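Local coordinates for protein neuraminidase (Bacteroides thetaiotaomicron, PDB 5MUL) that binds beta-D-glucuronic acid and is probably a rhamnosidase-type glycoside hydrolase with a beta-propeller fold, at residues Q21-V26 with Y421-N426; D189-R194 with P249-N254; S357-A362 with W369-L374. All blocks are in the same frame, centred on the assembly; numbering follows the deposited sequence. Where two conformers were deposited one is given.

Closing a beta-propeller means bringing the two ends of the chain into one sheet, and interaction 1 does so by joining the first strand, 22-29, to the last, 418-425. The other two contacts fall between its segments along the chain, interaction 2 first, then interaction 3. The hairpin of interaction 3 forms the outer half of the adjoining four-stranded sheet 335-373; the centres of interactions 1 and 3 are about 17 Å apart, and Q21 NE2 probably hydrogen-bonds L374 O. Interaction 2, between two surface loops, is on the opposite side of the chain's centre from interaction 1, about 42 Å from it and about 37 Å from interaction 3, centre to centre.

Interaction 1. Residues Q21-V26 with Y421-N426; sequences QKLVEV and YVLEAN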
loop_
_atom_site.group_PDB
_atom_site.type_symbol
_atom_site.label_atom_id
_atom_site.label_comp_id
_atom_site.label_asym_id
_atom_site.label_seq_id
_atom_site.Cartn_x
_atom_site.Cartn_y
_atom_site.Cartn_z
ATOM N N GLN A 21 -14.810 17.223 -8.685
ATOM C CA GLN A 21 -14.728 15.914 -8.036
ATOM C C GLN A 21 -15.911 15.069 -8.442
ATOM O O GLN A 21 -17.016 15.590 -8.594
ATOM C CB GLN A 21 -14.734 16.139 -6.534
ATOM C CG GLN A 21 -14.443 14.942 -5.692
ATOM C CD GLN A 21 -14.401 15.316 -4.229
ATOM O OE1 GLN A 21 -13.450 15.966 -3.762
ATOM N NE2 GLN A 21 -15.428 14.958 -3.514
ATOM N N LYS A 22 -15.707 13.760 -8.584
ATOM C CA LYS A 22 -16.791 12.835 -8.891
ATOM C C LYS A 22 -16.747 11.627 -7.974
ATOM O O LYS A 22 -15.646 11.114 -7.686
ATOM C CB LYS A 22 -16.679 12.314 -10.336
ATOM C CG LYS A 22 -16.782 13.375 -11.398
ATOM C CD LYS A 22 -16.769 12.743 -12.774
ATOM C CE LYS A 22 -16.858 13.800 -13.860
ATOM N NZ LYS A 22 -15.638 14.664 -13.898
ATOM N N LEU A 23 -17.888 11.144 -7.536
ATOM C CA LEU A 23 -18.011 9.890 -6.833
ATOM C C LEU A 23 -18.707 8.901 -7.785
ATOM O O LEU A 23 -19.955 8.959 -7.973
ATOM C CB LEU A 23 -18.783 10.098 -5.531
ATOM C CG LEU A 23 -18.909 8.944 -4.573
ATOM C CD1 LEU A 23 -17.635 8.775 -3.790
ATOM C CD2 LEU A 23 -20.126 9.168 -3.672
ATOM N N VAL A 24 -17.926 8.014 -8.394
ATOM C CA VAL A 24 -18.380 7.150 -9.475
ATOM C C VAL A 24 -18.763 5.793 -8.936
ATOM O O VAL A 24 -17.942 5.084 -8.357
ATOM C CB VAL A 24 -17.305 7.000 -10.561
ATOM C CG1 VAL A 24 -17.829 6.128 -11.696
ATOM C CG2 VAL A 24 -16.851 8.372 -11.068
ATOM N N GLU A 25 -20.009 5.369 -9.124
ATOM C CA GLU A 25 -20.456 4.072 -8.672
ATOM C C GLU A 25 -19.783 2.926 -9.397
ATOM O O GLU A 25 -19.541 3.016 -10.589
ATOM C CB GLU A 25 -21.957 3.889 -8.886
ATOM C CG GLU A 25 -22.812 4.739 -7.984
ATOM C CD GLU A 25 -24.308 4.480 -8.151
ATOM O OE1 GLU A 25 -24.723 3.611 -8.955
ATOM O OE2 GLU A 25 -25.055 5.154 -7.428
ATOM N N VAL A 26 -19.497 1.872 -8.636
ATOM C CA VAL A 26 -19.061 0.611 -9.199
ATOM C C VAL A 26 -20.174 -0.427 -9.038
ATOM O O VAL A 26 -20.955 -0.626 -9.963
ATOM C CB VAL A 26 -17.730 0.147 -8.571
ATOM C CG1 VAL A 26 -17.266 -1.115 -9.266
ATOM C CG2 VAL A 26 -16.677 1.250 -8.668
ATOM N N TYR A 421 -17.417 2.896 -4.616
ATOM C CA TYR A 421 -17.227 4.008 -5.526
ATOM C C TYR A 421 -15.762 4.231 -5.842
ATOM O O TYR A 421 -14.884 3.886 -5.018
ATOM C CB TYR A 421 -17.712 5.326 -4.912
ATOM C CG TYR A 421 -19.123 5.372 -4.414
ATOM C CD1 TYR A 421 -19.439 5.008 -3.097
ATOM C CD2 TYR A 421 -20.147 5.803 -5.258
ATOM C CE1 TYR A 421 -20.744 5.095 -2.625
ATOM C CE2 TYR A 421 -21.445 5.889 -4.795
ATOM C CZ TYR A 421 -21.729 5.518 -3.498
ATOM O OH TYR A 421 -23.043 5.592 -3.029
ATOM N N VAL A 422 -15.476 4.843 -6.982
ATOM C CA VAL A 422 -14.178 5.466 -7.217
ATOM C C VAL A 422 -14.365 6.953 -7.031
ATOM O O VAL A 422 -15.165 7.575 -7.754
ATOM C CB VAL A 422 -13.597 5.122 -8.587
ATOM C CG1 VAL A 422 -12.301 5.888 -8.869
ATOM C CG2 VAL A 422 -13.391 3.630 -8.695
ATOM N N LEU A 423 -13.680 7.546 -6.063
ATOM C CA LEU A 423 -13.714 8.991 -5.874
ATOM C C LEU A 423 -12.588 9.613 -6.672
ATOM O O LEU A 423 -11.396 9.334 -6.414
ATOM C CB LEU A 423 -13.637 9.324 -4.378
ATOM C CG LEU A 423 -13.970 10.778 -3.983
ATOM C CD1 LEU A 423 -14.201 10.856 -2.475
ATOM C CD2 LEU A 423 -12.924 11.784 -4.411
ATOM N N GLU A 424 -12.942 10.421 -7.665
ATOM C CA GLU A 424 -12.009 11.129 -8.501
ATOM C C GLU A 424 -11.755 12.495 -7.883
ATOM O O GLU A 424 -12.611 13.375 -8.004
ATOM C CB GLU A 424 -12.561 11.257 -9.932
ATOM C CG GLU A 424 -12.870 9.926 -10.584
ATOM C CD GLU A 424 -13.345 10.037 -12.019
ATOM O OE1 GLU A 424 -13.602 11.155 -12.499
ATOM O OE2 GLU A 424 -13.509 8.995 -12.677
ATOM N N ALA A 425 -10.642 12.646 -7.175
ATOM C CA ALA A 425 -10.354 13.858 -6.401
ATOM C C ALA A 425 -9.705 14.917 -7.243
ATOM O O ALA A 425 -8.977 14.626 -8.155
ATOM C CB ALA A 425 -9.446 13.504 -5.230
ATOM N N ASN A 426 -9.946 16.180 -6.886
ATOM C CA ASN A 426 -9.233 17.273 -7.530
ATOM C C ASN A 426 -7.898 17.510 -6.820
ATOM O O ASN A 426 -7.845 17.551 -5.598
ATOM C CB ASN A 426 -10.071 18.544 -7.519
ATOM C CG ASN A 426 -9.595 19.536 -8.551
ATOM O OD1 ASN A 426 -8.549 20.163 -8.387
ATOM N ND2 ASN A 426 -10.343 19.658 -9.641
HETATM O O HOH W 1 -11.577 16.934 -4.916
HETATM O O HOH W 2 -13.231 13.835 -12.387
HETATM O O HOH W 3 -24.827 6.078 -5.059
#
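L23 lies over one face of the Y421 ring, its CD2 methyl 3.7 Å from the ring centroid and 14° off the normal, a CH-pi contact. The branch point follows, L23 CG being 3.4 Å from Y421 CD2, while CD1 rests on the tyrosine CB. Because Y421 turns CG away from its own carbonyl carbon (chi1 -55°), its ring runs alongside E25, whose CG approaches Y421 CE2 to 3.7 Å. One water in the ring plane then ties Y421 OH to E25 OE2. With an alanine in place of Y421, L23 would probably lose the flat surface it rests on and E25 its water-linked hydroxyl. Further along this face, L423 CD2 packs on Q21 CG. The other face carries K22, V24, V422 and E424: K22 NZ and E424 OE1 stay 4.3 Å apart and share a water, whereas E424 OE2 forms a salt bridge with R68. Backbone hydrogen bonds in both directions link K22 with E424 and V24 with V422. An N-terminal strand zipped antiparallel to the C-terminal one within a single blade is the "velcro" closure of beta-propellers.

Interaction 2. Residues D189-R194 with P249-N254; sequences DGEDKR and PITASN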
loop_
_atom_site.group_PDB
_atom_site.type_symbol
_atom_site.label_atom_id
_atom_site.label_comp_id
_atom_site.label_asym_id
_atom_site.label_seq_id
_atom_site.Cartn_x
_atom_site.Cartn_y
_atom_site.Cartn_z
ATOM N N ASP A 189 15.225 -9.470 8.577
ATOM C CA ASP A 189 15.417 -10.602 9.498
ATOM C C ASP A 189 15.226 -10.107 10.939
ATOM O O ASP A 189 16.017 -9.335 11.452
ATOM C CB ASP A 189 16.825 -11.180 9.261
ATOM C CG ASP A 189 17.145 -12.389 10.120
ATOM O OD1 ASP A 189 16.296 -12.774 10.940
ATOM O OD2 ASP A 189 18.250 -12.935 9.943
ATOM N N GLY A 190 14.169 -10.596 11.587
ATOM C CA GLY A 190 13.893 -10.263 12.979
ATOM C C GLY A 190 14.534 -11.218 13.978
ATOM O O GLY A 190 14.155 -11.216 15.145
ATOM N N GLU A 191 15.446 -12.067 13.496
ATOM C CA GLU A 191 16.383 -12.881 14.313
ATOM C C GLU A 191 15.755 -13.590 15.511
ATOM O O GLU A 191 16.344 -13.616 16.597
ATOM C CB GLU A 191 17.521 -12.028 14.827
ATOM C CG GLU A 191 18.281 -11.271 13.766
ATOM C CD GLU A 191 19.197 -10.273 14.417
ATOM O OE1 GLU A 191 18.682 -9.247 14.912
ATOM O OE2 GLU A 191 20.415 -10.539 14.470
ATOM N N ASP A 192 14.550 -14.106 15.335
ATOM C CA ASP A 192 13.804 -14.722 16.444
ATOM C C ASP A 192 13.344 -13.788 17.600
ATOM O O ASP A 192 12.617 -14.249 18.477
ATOM C CB ASP A 192 14.625 -15.883 17.031
ATOM N N LYS A 193 13.754 -12.516 17.632
ATOM C CA LYS A 193 13.328 -11.590 18.680
ATOM C C LYS A 193 12.139 -10.693 18.266
ATOM O O LYS A 193 11.503 -10.070 19.136
ATOM C CB LYS A 193 14.499 -10.714 19.121
ATOM N N ARG A 194 11.845 -10.601 16.957
ATOM C CA ARG A 194 10.811 -9.672 16.490
ATOM C C ARG A 194 10.271 -9.960 15.095
ATOM O O ARG A 194 10.879 -10.682 14.311
ATOM C CB ARG A 194 11.359 -8.253 16.511
ATOM C CG ARG A 194 12.566 -8.028 15.599
ATOM C CD ARG A 194 13.277 -6.744 15.931
ATOM N NE ARG A 194 13.730 -6.726 17.320
ATOM C CZ ARG A 194 14.890 -7.204 17.758
ATOM N NH1 ARG A 194 15.781 -7.775 16.940
ATOM N NH2 ARG A 194 15.142 -7.110 19.062
ATOM N N PRO A 249 21.068 -10.221 5.473
ATOM C CA PRO A 249 19.756 -9.576 5.620
ATOM C C PRO A 249 19.802 -8.341 6.494
ATOM O O PRO A 249 20.823 -8.047 7.146
ATOM C CB PRO A 249 18.942 -10.686 6.294
ATOM C CG PRO A 249 19.935 -11.339 7.171
ATOM C CD PRO A 249 21.217 -11.368 6.396
ATOM N N ILE A 250 18.715 -7.565 6.493
ATOM C CA ILE A 250 18.628 -6.362 7.263
ATOM C C ILE A 250 17.990 -6.729 8.609
ATOM O O ILE A 250 16.853 -7.243 8.696
ATOM C CB ILE A 250 17.806 -5.249 6.553
ATOM C CG1 ILE A 250 18.298 -5.033 5.115
ATOM C CG2 ILE A 250 17.861 -3.995 7.400
ATOM C CD1 ILE A 250 17.464 -4.057 4.306
ATOM N N THR A 251 18.730 -6.477 9.680
ATOM C CA THR A 251 18.282 -6.735 11.049
ATOM C C THR A 251 18.116 -5.435 11.796
ATOM O O THR A 251 18.388 -4.355 11.284
ATOM C CB THR A 251 19.321 -7.593 11.811
ATOM O OG1 THR A 251 20.469 -6.774 12.014
ATOM C CG2 THR A 251 19.708 -8.837 11.067
ATOM N N ALA A 252 17.669 -5.520 13.049
ATOM C CA ALA A 252 17.542 -4.341 13.852
ATOM C C ALA A 252 18.888 -3.620 14.093
ATOM O O ALA A 252 18.919 -2.400 14.286
ATOM C CB ALA A 252 16.865 -4.652 15.182
ATOM N N SER A 253 19.996 -4.369 14.058
ATOM C CA SER A 253 21.328 -3.788 14.260
ATOM C C SER A 253 21.816 -2.950 13.075
ATOM O O SER A 253 22.340 -1.848 13.253
ATOM C CB SER A 253 22.333 -4.898 14.579
ATOM O OG SER A 253 21.892 -5.612 15.716
ATOM N N ASN A 254 21.632 -3.466 11.849
ATOM C CA ASN A 254 22.194 -2.794 10.648
ATOM C C ASN A 254 21.197 -1.922 9.876
ATOM O O ASN A 254 21.606 -1.242 8.966
ATOM C CB ASN A 254 22.948 -3.767 9.696
ATOM C CG ASN A 254 22.039 -4.787 9.019
ATOM O OD1 ASN A 254 21.005 -5.113 9.559
ATOM N ND2 ASN A 254 22.422 -5.283 7.831
HETATM O O HOH W 4 16.440 -8.021 13.952
#
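D189 and I250 are joined by the direct hydrogen bond of this loop-loop contact, D189 N to I250 O at 2.8 Å and almost perfectly straight (177°). Beside it, the D189 side chain runs along the ring of P249, which follows a cis peptide bond, with D189 CB 3.7 Å from P249 CB. E191 comes in at about a right angle to T251, so that its OE1 lies 3.6 Å from T251 CB and its carboxylate carbon meets the CG2 methyl. At the far end the A252 methyl sits over a face of the R194 guanidinium, its CB 3.7 Å from R194 NH1. A single water fills the junction: it donates to D189 O and E191 OE1 and accepts from R194 NH1 and A252 N, so all four of its bonds are used.

A second shell sets these groups in place. D189 OD1 takes the backbone N of E191 at 2.8 Å from above the carboxylate plane, an Asx turn. R194, bent at chi3 (58°), has its NE held by a salt bridge to E216, and W214 touches both R194 and A252. In the other loop N254 acts as a clamp. Its OD1 receives T251 N at 2.7 Å in the carbonyl plane and T251 OG1 from above that plane, while ND2 reaches back to P249 O.

In the fold, 189-194 leads from strand 179-184 of one sheet into 195-202 of the next, and 249-254 connects 223-231 with 256-259 of that next sheet, so the contact pins an inter-sheet linker at the propeller's surface. Chemically, two self-braced loops meet through one backbone bond and a saturated water; the nearby guanidinium would be expected to stabilise the E191 carboxylate as an anion.

Interaction 3. Residues S357-A362 with W369-L374; sequences SMAHTA and WIVTDL
The outer hairpin of a propeller blade holds this contact, its two strands, 357-361 and 370-373, running antiparallel. At the turn end the CG2 methyl of T361 stands over the six-membered ring of W369, 3.7 Å from its centroid and 14° off the normal. T361 has OG1 anti to the backbone N (chi1 -180°), which leaves CG2 to face the indole while OG1 hydrogen-bonds D363 N in the turn. A359 CB approaches the same ring obliquely, 3.7 Å from W369 CE3, and also touches V371 CG2. The indole in turn leans on R310 and V312, bringing the hairpin against strand 307-311 of the neighbouring sheet.

In the four-stranded antiparallel blade, 370-373 is an edge strand, the last of the four, and 357-361 the next one in, so S357, A359 and T361 also bond through their backbones to strand 342-347. Between the hairpin strands, M358 and T372 exchange backbone bonds, both of 2.8 Å, and H360 and I370 form a second reciprocal pair. H360 directs its ring inward along the blade, where it stacks with F344 and ND1 bonds I343 O. At the open end S357 OG donates to D373 OD1 at 2.7 Å, an oxygen that also takes a salt bridge from R352 NE. On the M358 face, L374 CD2 lies 4.2 Å from M358 CB.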
loop_
_atom_site.group_PDB
_atom_site.type_symbol
_atom_site.label_atom_id
_atom_site.label_comp_id
_atom_site.label_asym_id
_atom_site.label_seq_id
_atom_site.Cartn_x
_atom_site.Cartn_y
_atom_site.Cartn_z
ATOM N N SER A 357 -11.066 12.227 4.274
ATOM C CA SER A 357 -10.425 13.514 4.474
ATOM C C SER A 357 -9.086 13.627 3.777
ATOM O O SER A 357 -8.439 12.608 3.480
ATOM C CB SER A 357 -10.296 13.861 5.963
ATOM O OG SER A 357 -11.554 13.836 6.628
ATOM N N MET A 358 -8.648 14.853 3.538
ATOM C CA MET A 358 -7.408 15.136 2.881
ATOM C C MET A 358 -6.696 16.249 3.592
ATOM O O MET A 358 -7.324 17.238 3.958
ATOM C CB MET A 358 -7.591 15.508 1.400
ATOM C CG MET A 358 -6.288 15.641 0.617
ATOM S SD MET A 358 -6.583 15.625 -1.172
ATOM C CE MET A 358 -7.052 17.339 -1.337
ATOM N N ALA A 359 -5.398 16.097 3.766
ATOM C CA ALA A 359 -4.520 17.198 4.150
ATOM C C ALA A 359 -3.584 17.477 3.010
ATOM O O ALA A 359 -2.955 16.572 2.474
ATOM C CB ALA A 359 -3.742 16.839 5.411
ATOM N N HIS A 360 -3.459 18.742 2.617
ATOM C CA HIS A 360 -2.695 19.120 1.493
ATOM C C HIS A 360 -1.702 20.203 1.885
ATOM O O HIS A 360 -2.108 21.167 2.543
ATOM C CB HIS A 360 -3.674 19.632 0.417
ATOM C CG HIS A 360 -3.040 20.366 -0.694
ATOM N ND1 HIS A 360 -1.972 19.900 -1.405
ATOM C CD2 HIS A 360 -3.368 21.559 -1.253
ATOM C CE1 HIS A 360 -1.655 20.768 -2.346
ATOM N NE2 HIS A 360 -2.486 21.782 -2.276
ATOM N N THR A 361 -0.447 20.036 1.505
ATOM C CA THR A 361 0.527 21.125 1.596
ATOM C C THR A 361 1.202 21.308 0.265
ATOM O O THR A 361 1.558 20.345 -0.424
ATOM C CB THR A 361 1.576 20.884 2.717
ATOM O OG1 THR A 361 2.484 21.992 2.750
ATOM C CG2 THR A 361 2.398 19.630 2.492
ATOM N N ALA A 362 1.460 22.570 -0.092
ATOM C CA ALA A 362 2.218 22.867 -1.296
ATOM C C ALA A 362 3.682 22.456 -1.223
ATOM O O ALA A 362 4.362 22.281 -2.245
ATOM C CB ALA A 362 2.134 24.368 -1.598
ATOM N N TRP A 369 -0.540 23.065 6.202
ATOM C CA TRP A 369 -1.460 21.995 5.772
ATOM C C TRP A 369 -2.860 22.595 5.666
ATOM O O TRP A 369 -3.274 23.335 6.564
ATOM C CB TRP A 369 -1.491 20.870 6.783
ATOM C CG TRP A 369 -0.262 20.062 6.851
ATOM C CD1 TRP A 369 0.732 20.176 7.763
ATOM C CD2 TRP A 369 0.131 18.993 5.966
ATOM N NE1 TRP A 369 1.709 19.274 7.512
ATOM C CE2 TRP A 369 1.363 18.511 6.427
ATOM C CE3 TRP A 369 -0.460 18.380 4.846
ATOM C CZ2 TRP A 369 2.032 17.460 5.817
ATOM C CZ3 TRP A 369 0.205 17.327 4.233
ATOM C CH2 TRP A 369 1.437 16.866 4.737
ATOM N N ILE A 370 -3.568 22.299 4.572
ATOM C CA ILE A 370 -4.990 22.645 4.419
ATOM C C ILE A 370 -5.755 21.328 4.537
ATOM O O ILE A 370 -5.491 20.412 3.758
ATOM C CB ILE A 370 -5.277 23.277 3.037
ATOM C CG1 ILE A 370 -4.381 24.499 2.787
ATOM C CG2 ILE A 370 -6.758 23.643 2.898
ATOM C CD1 ILE A 370 -4.540 25.608 3.799
ATOM N N VAL A 371 -6.650 21.214 5.505
ATOM C CA VAL A 371 -7.394 19.994 5.776
ATOM C C VAL A 371 -8.844 20.145 5.341
ATOM O O VAL A 371 -9.545 21.073 5.786
ATOM C CB VAL A 371 -7.355 19.615 7.263
ATOM C CG1 VAL A 371 -8.114 18.322 7.513
ATOM C CG2 VAL A 371 -5.909 19.471 7.719
ATOM N N THR A 372 -9.283 19.237 4.481
ATOM C CA THR A 372 -10.646 19.253 3.928
ATOM C C THR A 372 -11.231 17.874 3.949
ATOM O O THR A 372 -10.519 16.883 4.157
ATOM C CB THR A 372 -10.645 19.707 2.474
ATOM O OG1 THR A 372 -9.826 18.835 1.670
ATOM C CG2 THR A 372 -10.162 21.156 2.358
ATOM N N ASP A 373 -12.534 17.794 3.765
ATOM C CA ASP A 373 -13.238 16.554 3.609
ATOM C C ASP A 373 -13.637 16.379 2.168
ATOM O O ASP A 373 -14.180 17.305 1.542
ATOM C CB ASP A 373 -14.458 16.501 4.503
ATOM C CG ASP A 373 -14.104 16.728 5.954
ATOM O OD1 ASP A 373 -13.219 16.014 6.490
ATOM O OD2 ASP A 373 -14.690 17.634 6.598
ATOM N N LEU A 374 -13.328 15.221 1.615
ATOM C CA LEU A 374 -13.693 14.882 0.242
ATOM C C LEU A 374 -15.082 14.309 0.148
ATOM O O LEU A 374 -15.707 14.390 -0.930
ATOM C CB LEU A 374 -12.689 13.879 -0.344
ATOM C CG LEU A 374 -11.225 14.334 -0.330
ATOM C CD1 LEU A 374 -10.380 13.316 -1.066
ATOM C CD2 LEU A 374 -11.051 15.692 -0.938
#